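Local structure of PHD-type domain-containing protein (Chaetomium thermophilum, 6VHF) at residues A[40-49]-A[122-130]; A[51-59]-A[130-141]. The protein is the fungal Cfp1, whose RbBP5-interacting domain, described here, carries a non-canonical zinc finger that stabilises its integration into the H3K4 methyltransferase complex COMPASS. One frame throughout, in Å; residues are numbered along the deposited sequence.

Interaction 1 (A[40-49]-A[122-130]); sequences RREAAIAAGI and QDPRTAGMC
Ile-49 lies over one face of the Arg-125 guanidinium, its CD1 3.5 Å above the plane and over the centre, while the edge of the same group is taken by the carboxylate of Asp-123. The second guanidinium of the contact, that of Arg-40, is met at its edge by the carbonyl of Pro-124, NH2 standing 2.8 Å from Pro-124 O with the bond in the carbonyl plane; a water lies over one of its faces. That water also donates to both Arg-40 O and Arg-125 O, so a single molecule joins the two backbones. Arg-125 holds Asp-123 side-on, NE to OD1 at 2.9 Å and NH2 to OD2 in a salt bridge, both oxygens using their syn lone pairs. Asp-123 OD1 takes a further hydrogen bond from Arg-125 N, which comes from above the carboxylate plane and closes an Asx turn. It is followed by a type II turn from Thr-126 to Met-129, and together they lay residues 122-130 against the C-terminal turns of helix 4-46; Gly-48, with positive phi, is the first residue to leave helical geometry. With an alanine in place of Asp-123, the guanidinium of Arg-125 would probably be free to swing off Ile-49, and the Asx turn would lose its acceptor. Alongside these polar groups, Ala-44 CB meets Met-129 CE at 3.9 Å and Thr-126 CG2 at 4.0 Å. Met-129 has CG anti to its backbone N (chi1 -162°) and bends only at the last torsion (chi3 -70°), which carries CE past Ala-44 to within 3.4 Å of Arg-40 O.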
loop_
_atom_site.group_PDB
_atom_site.type_symbol
_atom_site.label_atom_id
_atom_site.label_comp_id
_atom_site.label_asym_id
_atom_site.label_seq_id
_atom_site.Cartn_x
_atom_site.Cartn_y
_atom_site.Cartn_z
ATOM N N ARG A 40 16.951 -1.288 10.502
ATOM C CA ARG A 40 17.997 -2.292 10.357
ATOM C C ARG A 40 19.193 -1.723 9.618
ATOM O O ARG A 40 20.335 -2.119 9.882
ATOM C CB ARG A 40 17.456 -3.520 9.621
ATOM C CG ARG A 40 16.511 -4.374 10.435
ATOM C CD ARG A 40 16.080 -5.612 9.632
ATOM N NE ARG A 40 17.231 -6.298 9.058
ATOM C CZ ARG A 40 17.960 -7.195 9.720
ATOM N NH1 ARG A 40 17.627 -7.528 10.968
ATOM N NH2 ARG A 40 19.007 -7.767 9.128
ATOM N N ARG A 41 18.945 -0.779 8.712
ATOM C CA ARG A 41 20.020 -0.080 8.026
ATOM C C ARG A 41 20.790 0.802 8.996
ATOM O O ARG A 41 22.023 0.784 9.020
ATOM C CB ARG A 41 19.443 0.748 6.873
ATOM C CG ARG A 41 20.512 1.509 6.097
ATOM C CD ARG A 41 19.947 2.569 5.150
ATOM N NE ARG A 41 21.054 3.272 4.512
ATOM C CZ ARG A 41 21.549 4.438 4.913
ATOM N NH1 ARG A 41 21.005 5.086 5.938
ATOM N NH2 ARG A 41 22.592 4.968 4.275
ATOM N N GLU A 42 20.078 1.559 9.832
ATOM C CA GLU A 42 20.754 2.383 10.825
ATOM C C GLU A 42 21.535 1.522 11.814
ATOM O O GLU A 42 22.639 1.895 12.222
ATOM C CB GLU A 42 19.739 3.277 11.543
ATOM C CG GLU A 42 20.302 4.030 12.750
ATOM C CD GLU A 42 19.221 4.610 13.680
ATOM O OE1 GLU A 42 19.592 5.166 14.752
ATOM O OE2 GLU A 42 18.014 4.486 13.351
ATOM N N ALA A 43 21.008 0.345 12.187
ATOM C CA ALA A 43 21.765 -0.490 13.119
ATOM C C ALA A 43 23.067 -1.000 12.492
ATOM O O ALA A 43 24.117 -1.014 13.152
ATOM C CB ALA A 43 20.930 -1.668 13.613
ATOM N N ALA A 44 23.014 -1.445 11.228
ATOM C CA ALA A 44 24.220 -1.950 10.566
ATOM C C ALA A 44 25.291 -0.866 10.458
ATOM O O ALA A 44 26.482 -1.136 10.651
ATOM C CB ALA A 44 23.858 -2.504 9.183
ATOM N N ILE A 45 24.885 0.375 10.186
ATOM C CA ILE A 45 25.859 1.456 10.118
ATOM C C ILE A 45 26.404 1.780 11.510
ATOM O O ILE A 45 27.609 2.017 11.680
ATOM C CB ILE A 45 25.243 2.683 9.428
ATOM C CG1 ILE A 45 24.970 2.356 7.964
ATOM C CG2 ILE A 45 26.186 3.873 9.485
ATOM C CD1 ILE A 45 24.186 3.419 7.248
ATOM N N ALA A 46 25.547 1.748 12.534
ATOM C CA ALA A 46 26.012 2.060 13.886
ATOM C C ALA A 46 26.951 0.989 14.441
ATOM O O ALA A 46 27.756 1.285 15.344
ATOM C CB ALA A 46 24.820 2.252 14.829
ATOM N N ALA A 47 26.877 -0.239 13.927
ATOM C CA ALA A 47 27.684 -1.324 14.481
ATOM C C ALA A 47 29.155 -1.221 14.105
ATOM O O ALA A 47 29.970 -1.977 14.647
ATOM C CB ALA A 47 27.133 -2.680 14.020
ATOM N N GLY A 48 29.514 -0.316 13.202
ATOM C CA GLY A 48 30.899 -0.209 12.781
ATOM C C GLY A 48 31.437 -1.467 12.131
ATOM O O GLY A 48 32.547 -1.899 12.456
ATOM N N ILE A 49 30.672 -2.071 11.232
ATOM C CA ILE A 49 31.140 -3.245 10.494
ATOM C C ILE A 49 32.037 -2.754 9.366
ATOM O O ILE A 49 31.670 -1.792 8.666
ATOM C CB ILE A 49 29.982 -4.080 9.924
ATOM C CG1 ILE A 49 28.892 -4.351 10.971
ATOM C CG2 ILE A 49 30.483 -5.396 9.343
ATOM C CD1 ILE A 49 27.587 -4.880 10.331
ATOM N N GLN A 122 25.847 -16.068 6.819
ATOM C CA GLN A 122 25.842 -14.638 6.542
ATOM C C GLN A 122 25.362 -13.837 7.755
ATOM O O GLN A 122 24.459 -14.261 8.489
ATOM C CB GLN A 122 24.971 -14.342 5.314
ATOM C CG GLN A 122 24.608 -12.848 5.005
ATOM C CD GLN A 122 25.778 -11.835 4.902
ATOM O OE1 GLN A 122 26.943 -12.134 5.198
ATOM N NE2 GLN A 122 25.446 -10.620 4.471
ATOM N N ASP A 123 25.998 -12.673 7.936
ATOM C CA ASP A 123 25.835 -11.701 9.010
ATOM C C ASP A 123 24.377 -11.281 9.193
ATOM O O ASP A 123 23.806 -10.603 8.325
ATOM C CB ASP A 123 26.707 -10.482 8.710
ATOM C CG ASP A 123 26.957 -9.623 9.936
ATOM O OD1 ASP A 123 26.106 -9.603 10.847
ATOM O OD2 ASP A 123 28.038 -8.992 10.011
ATOM N N PRO A 124 23.753 -11.641 10.318
ATOM C CA PRO A 124 22.336 -11.295 10.517
ATOM C C PRO A 124 22.080 -9.807 10.495
ATOM O O PRO A 124 20.944 -9.390 10.228
ATOM C CB PRO A 124 22.015 -11.882 11.899
ATOM C CG PRO A 124 23.142 -12.775 12.241
ATOM C CD PRO A 124 24.343 -12.277 11.505
ATOM N N ARG A 125 23.097 -8.983 10.772
ATOM C CA ARG A 125 22.876 -7.544 10.781
ATOM C C ARG A 125 22.669 -6.988 9.380
ATOM O O ARG A 125 22.130 -5.885 9.243
ATOM C CB ARG A 125 24.043 -6.816 11.460
ATOM C CG ARG A 125 24.252 -7.199 12.923
ATOM C CD ARG A 125 25.654 -6.791 13.429
ATOM N NE ARG A 125 26.723 -7.432 12.660
ATOM C CZ ARG A 125 28.033 -7.247 12.880
ATOM N NH1 ARG A 125 28.462 -6.422 13.843
ATOM N NH2 ARG A 125 28.923 -7.884 12.121
ATOM N N THR A 126 23.107 -7.712 8.343
ATOM C CA THR A 126 23.035 -7.229 6.968
ATOM C C THR A 126 22.415 -8.243 6.014
ATOM O O THR A 126 22.464 -8.033 4.798
ATOM C CB THR A 126 24.430 -6.866 6.461
ATOM O OG1 THR A 126 25.222 -8.058 6.401
ATOM C CG2 THR A 126 25.099 -5.856 7.384
ATOM N N ALA A 127 21.876 -9.348 6.518
ATOM C CA ALA A 127 21.333 -10.378 5.642
ATOM C C ALA A 127 20.091 -9.858 4.936
ATOM O O ALA A 127 19.189 -9.306 5.572
ATOM C CB ALA A 127 20.991 -11.638 6.439
ATOM N N GLY A 128 20.035 -10.053 3.623
ATOM C CA GLY A 128 18.958 -9.498 2.837
ATOM C C GLY A 128 19.138 -8.041 2.494
ATOM O O GLY A 128 18.263 -7.457 1.844
ATOM N N MET A 129 20.249 -7.437 2.896
ATOM C CA MET A 129 20.449 -6.005 2.772
ATOM C C MET A 129 21.357 -5.722 1.586
ATOM O O MET A 129 22.319 -6.455 1.344
ATOM C CB MET A 129 21.044 -5.443 4.066
ATOM C CG MET A 129 20.915 -3.952 4.242
ATOM S SD MET A 129 21.816 -3.333 5.687
ATOM C CE MET A 129 20.867 -3.973 7.063
ATOM N N CYS A 130 21.041 -4.672 0.837
ATOM C CA CYS A 130 21.828 -4.296 -0.329
ATOM C C CYS A 130 22.962 -3.395 0.118
ATOM O O CYS A 130 22.715 -2.311 0.660
ATOM C CB CYS A 130 20.980 -3.578 -1.367
ATOM S SG CYS A 130 21.967 -2.789 -2.637
HETATM O O HOH W 1 20.793 -4.466 11.296
#

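Interaction 2 (A[51-59]-A[130-141]); sequences GITKDICGY and CLRKKCKPHNGW. With ZN (zinc ion), chain B.
Ile-56 and Lys-133 face each other in a single antiparallel bridge, bracketed by hydrogen bonds from Cys-57 N to Arg-132 O (2.9 Å) and from Lys-134 N to Asp-55 O; further along, Gly-58 N donates to Cys-130 O and Cys-130 N to Tyr-59 O. The two loops thereby bring together the four ligands of one zinc ion, the SG atoms of Cys-57, Cys-130 and Cys-135 and ND1 of His-138, the last at 2.2 Å from the metal. Backbone N-H groups of Arg-132 and His-138 point at the sulfurs of Cys-130 and Cys-135, and are likely to ease the negative charge of these thiolates. Tyr-59 covers one face of the imidazole: its ring lies face to face on that of His-138, centroids 3.9 Å apart and planes at 14°, and Pro-137 CB lies over the rim of the opposite face. The same tyrosine turns its edge to the face of Trp-141, planes at 87°, while its CB sits over the five-membered ring. The indole is pinned by NE1, which donates to Cys-57 O at 3.1 Å, in the plane of the indole but from above that of the carbonyl. Away from the metal, Lys-134, whose CB points away, bends at its second and fourth side-chain torsions to run alongside Asp-55, and its NZ makes a salt bridge to Asp-55 OD2 at 2.7 Å, from above the carboxylate plane. Lys-133 instead crosses Thr-53 and gives NZ to Gly-51 O, and Ile-56 CD1 packs on Leu-131 CD1. Built on a single zinc ion, the finger caps one end of the helical bundle: Trp-141 opens helix 141-177 and leans on Ala-37, Ile-38 and Arg-41 of helix 4-46, while Tyr-59 OH bonds to Asp-64 at the start of helix 64-77.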
loop_
_atom_site.group_PDB
_atom_site.type_symbol
_atom_site.label_atom_id
_atom_site.label_comp_id
_atom_site.label_asym_id
_atom_site.label_seq_id
_atom_site.Cartn_x
_atom_site.Cartn_y
_atom_site.Cartn_z
ATOM N N GLY A 51 33.607 -1.634 6.120
ATOM C CA GLY A 51 33.019 -1.363 4.828
ATOM C C GLY A 51 31.581 -0.894 4.854
ATOM O O GLY A 51 31.114 -0.323 3.864
ATOM N N ILE A 52 30.855 -1.114 5.947
ATOM C CA ILE A 52 29.444 -0.719 6.011
ATOM C C ILE A 52 29.428 0.704 6.533
ATOM O O ILE A 52 29.410 0.964 7.740
ATOM C CB ILE A 52 28.621 -1.694 6.842
ATOM C CG1 ILE A 52 28.523 -2.993 6.055
ATOM C CG2 ILE A 52 27.212 -1.162 7.110
ATOM C CD1 ILE A 52 28.152 -4.163 6.880
ATOM N N THR A 53 29.494 1.651 5.595
ATOM C CA THR A 53 29.554 3.079 5.835
ATOM C C THR A 53 28.158 3.690 5.663
ATOM O O THR A 53 27.179 2.994 5.365
ATOM C CB THR A 53 30.575 3.719 4.881
ATOM O OG1 THR A 53 29.950 3.997 3.624
ATOM C CG2 THR A 53 31.696 2.766 4.608
ATOM N N LYS A 54 28.067 5.011 5.820
ATOM C CA LYS A 54 26.831 5.766 5.648
ATOM C C LYS A 54 26.390 5.856 4.191
ATOM O O LYS A 54 25.237 6.202 3.936
ATOM C CB LYS A 54 26.974 7.185 6.230
ATOM C CG LYS A 54 27.245 7.298 7.761
ATOM C CD LYS A 54 28.477 6.509 8.273
ATOM C CE LYS A 54 29.773 6.858 7.526
ATOM N NZ LYS A 54 30.872 5.988 8.011
ATOM N N ASP A 55 27.282 5.583 3.240
ATOM C CA ASP A 55 26.923 5.465 1.833
ATOM C C ASP A 55 26.186 4.169 1.531
ATOM O O ASP A 55 25.734 3.989 0.397
ATOM C CB ASP A 55 28.185 5.531 0.955
ATOM C CG ASP A 55 29.037 6.746 1.241
ATOM O OD1 ASP A 55 30.258 6.578 1.485
ATOM O OD2 ASP A 55 28.493 7.871 1.207
ATOM N N ILE A 56 26.099 3.252 2.500
ATOM C CA ILE A 56 25.448 1.965 2.270
ATOM C C ILE A 56 23.992 2.170 1.861
ATOM O O ILE A 56 23.273 2.987 2.452
ATOM C CB ILE A 56 25.566 1.095 3.532
ATOM C CG1 ILE A 56 26.877 0.315 3.518
ATOM C CG2 ILE A 56 24.353 0.168 3.692
ATOM C CD1 ILE A 56 26.981 -0.655 2.378
ATOM N N CYS A 57 23.556 1.431 0.835
ATOM C CA CYS A 57 22.176 1.513 0.356
ATOM C C CYS A 57 21.196 1.052 1.429
ATOM O O CYS A 57 20.388 1.840 1.932
ATOM C CB CYS A 57 22.003 0.682 -0.913
ATOM S SG CYS A 57 20.244 0.607 -1.479
ATOM N N GLY A 58 21.271 -0.225 1.807
ATOM C CA GLY A 58 20.489 -0.736 2.911
ATOM C C GLY A 58 19.127 -1.295 2.536
ATOM O O GLY A 58 18.424 -1.806 3.418
ATOM N N TYR A 59 18.750 -1.221 1.261
ATOM C CA TYR A 59 17.491 -1.773 0.782
ATOM C C TYR A 59 17.359 -3.241 1.167
ATOM O O TYR A 59 18.254 -4.048 0.905
ATOM C CB TYR A 59 17.415 -1.600 -0.738
ATOM C CG TYR A 59 16.113 -1.994 -1.379
ATOM C CD1 TYR A 59 15.929 -3.274 -1.879
ATOM C CD2 TYR A 59 15.082 -1.082 -1.522
ATOM C CE1 TYR A 59 14.761 -3.639 -2.484
ATOM C CE2 TYR A 59 13.898 -1.439 -2.134
ATOM C CZ TYR A 59 13.741 -2.724 -2.613
ATOM O OH TYR A 59 12.557 -3.111 -3.226
ATOM N N CYS A 130 21.041 -4.672 0.837
ATOM C CA CYS A 130 21.828 -4.296 -0.329
ATOM C C CYS A 130 22.962 -3.395 0.118
ATOM O O CYS A 130 22.715 -2.311 0.660
ATOM C CB CYS A 130 20.980 -3.578 -1.367
ATOM S SG CYS A 130 21.967 -2.789 -2.637
ATOM N N LEU A 131 24.199 -3.839 -0.113
ATOM C CA LEU A 131 25.373 -3.132 0.384
ATOM C C LEU A 131 26.032 -2.253 -0.681
ATOM O O LEU A 131 27.166 -1.800 -0.483
ATOM C CB LEU A 131 26.397 -4.117 0.965
ATOM C CG LEU A 131 26.088 -4.842 2.280
ATOM C CD1 LEU A 131 25.355 -3.927 3.278
ATOM C CD2 LEU A 131 25.303 -6.129 2.019
ATOM N N ARG A 132 25.349 -1.986 -1.795
ATOM C CA ARG A 132 25.927 -1.087 -2.781
ATOM C C ARG A 132 26.077 0.308 -2.180
ATOM O O ARG A 132 25.226 0.761 -1.415
ATOM C CB ARG A 132 25.069 -1.062 -4.048
ATOM C CG ARG A 132 25.679 -0.293 -5.225
ATOM C CD ARG A 132 26.719 -1.108 -6.025
ATOM N NE ARG A 132 27.832 -1.596 -5.202
ATOM C CZ ARG A 132 28.880 -0.861 -4.837
ATOM N NH1 ARG A 132 28.971 0.403 -5.220
ATOM N NH2 ARG A 132 29.838 -1.385 -4.080
ATOM N N LYS A 133 27.200 0.967 -2.473
ATOM C CA LYS A 133 27.401 2.350 -2.048
ATOM C C LYS A 133 26.931 3.289 -3.150
ATOM O O LYS A 133 27.111 3.006 -4.338
ATOM C CB LYS A 133 28.869 2.634 -1.705
ATOM C CG LYS A 133 29.373 2.015 -0.383
ATOM C CD LYS A 133 30.742 2.584 0.034
ATOM C CE LYS A 133 31.361 1.812 1.206
ATOM N NZ LYS A 133 31.345 0.329 1.011
ATOM N N LYS A 134 26.335 4.411 -2.749
ATOM C CA LYS A 134 25.659 5.324 -3.675
ATOM C C LYS A 134 24.810 4.541 -4.682
ATOM O O LYS A 134 25.009 4.599 -5.897
ATOM C CB LYS A 134 26.666 6.229 -4.385
ATOM C CG LYS A 134 27.363 7.247 -3.489
ATOM C CD LYS A 134 28.548 6.637 -2.759
ATOM C CE LYS A 134 29.453 7.712 -2.171
ATOM N NZ LYS A 134 28.679 8.718 -1.385
ATOM N N CYS A 135 23.866 3.773 -4.148
ATOM C CA CYS A 135 23.092 2.870 -4.986
ATOM C C CYS A 135 22.066 3.639 -5.807
ATOM O O CYS A 135 21.554 4.680 -5.385
ATOM C CB CYS A 135 22.393 1.826 -4.134
ATOM S SG CYS A 135 21.406 0.736 -5.098
ATOM N N LYS A 136 21.775 3.111 -7.001
ATOM C CA LYS A 136 20.930 3.804 -7.970
ATOM C C LYS A 136 19.693 2.992 -8.356
ATOM O O LYS A 136 18.630 3.583 -8.582
ATOM C CB LYS A 136 21.740 4.176 -9.218
ATOM C CG LYS A 136 22.766 5.292 -8.987
ATOM C CD LYS A 136 22.250 6.334 -8.000
ATOM C CE LYS A 136 22.976 7.657 -8.140
ATOM N NZ LYS A 136 22.339 8.694 -7.287
ATOM N N PRO A 137 19.779 1.660 -8.470
ATOM C CA PRO A 137 18.540 0.866 -8.573
ATOM C C PRO A 137 17.580 1.066 -7.405
ATOM O O PRO A 137 16.358 0.944 -7.585
ATOM C CB PRO A 137 19.058 -0.577 -8.629
ATOM C CG PRO A 137 20.400 -0.459 -9.248
ATOM C CD PRO A 137 20.971 0.852 -8.798
ATOM N N HIS A 138 18.103 1.356 -6.207
ATOM C CA HIS A 138 17.299 1.603 -5.016
ATOM C C HIS A 138 17.440 3.038 -4.526
ATOM O O HIS A 138 17.133 3.328 -3.367
ATOM C CB HIS A 138 17.678 0.631 -3.892
ATOM C CG HIS A 138 17.724 -0.806 -4.307
ATOM N ND1 HIS A 138 18.677 -1.683 -3.840
ATOM C CD2 HIS A 138 16.925 -1.526 -5.129
ATOM C CE1 HIS A 138 18.473 -2.877 -4.363
ATOM N NE2 HIS A 138 17.415 -2.810 -5.148
ATOM N N ASN A 139 17.923 3.929 -5.384
ATOM C CA ASN A 139 18.187 5.316 -5.020
ATOM C C ASN A 139 16.998 5.950 -4.308
ATOM O O ASN A 139 15.894 6.015 -4.857
ATOM C CB ASN A 139 18.524 6.098 -6.289
ATOM C CG ASN A 139 18.922 7.527 -6.005
ATOM O OD1 ASN A 139 19.745 7.794 -5.126
ATOM N ND2 ASN A 139 18.318 8.463 -6.735
ATOM N N GLY A 140 17.230 6.412 -3.081
ATOM C CA GLY A 140 16.198 7.089 -2.302
ATOM C C GLY A 140 15.002 6.233 -1.931
ATOM O O GLY A 140 13.873 6.738 -1.894
ATOM N N TRP A 141 15.218 4.951 -1.638
ATOM C CA TRP A 141 14.081 4.057 -1.451
ATOM C C TRP A 141 13.261 4.435 -0.220
ATOM O O TRP A 141 12.025 4.358 -0.248
ATOM C CB TRP A 141 14.545 2.603 -1.367
ATOM C CG TRP A 141 15.565 2.283 -0.278
ATOM C CD1 TRP A 141 16.930 2.243 -0.415
ATOM C CD2 TRP A 141 15.289 1.913 1.086
ATOM N NE1 TRP A 141 17.511 1.889 0.778
ATOM C CE2 TRP A 141 16.530 1.682 1.715
ATOM C CE3 TRP A 141 14.113 1.756 1.832
ATOM C CZ2 TRP A 141 16.633 1.309 3.054
ATOM C CZ3 TRP A 141 14.213 1.389 3.161
ATOM C CH2 TRP A 141 15.471 1.168 3.762
HETATM ZN ZN ZN B . 20.580 -0.737 -3.461
#

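Both contacts bring a loop that follows helix 64-77 back onto the region at and beyond the end of helix 4-46, and they share Cys-130, where interaction 1 passes into interaction 2. Each is partly buried. Interaction 1 is the smaller, an apolar strip around Ala-44 and Met-129 edged by one arginine-to-carbonyl bond, an arginine face under Ile-49 and a bridging water, with no metal ligand taking part in its packing. Interaction 2 buries nearly twice the surface and depends on metal, backbone bonds and aromatic rings, with the Lys-134 salt bridge at its exposed rim. Arg-41 ties the two, its NH2 lying 2.8 Å from Ile-56 O in a probable hydrogen bond, and Met-129 CG packs against Gly-58 O.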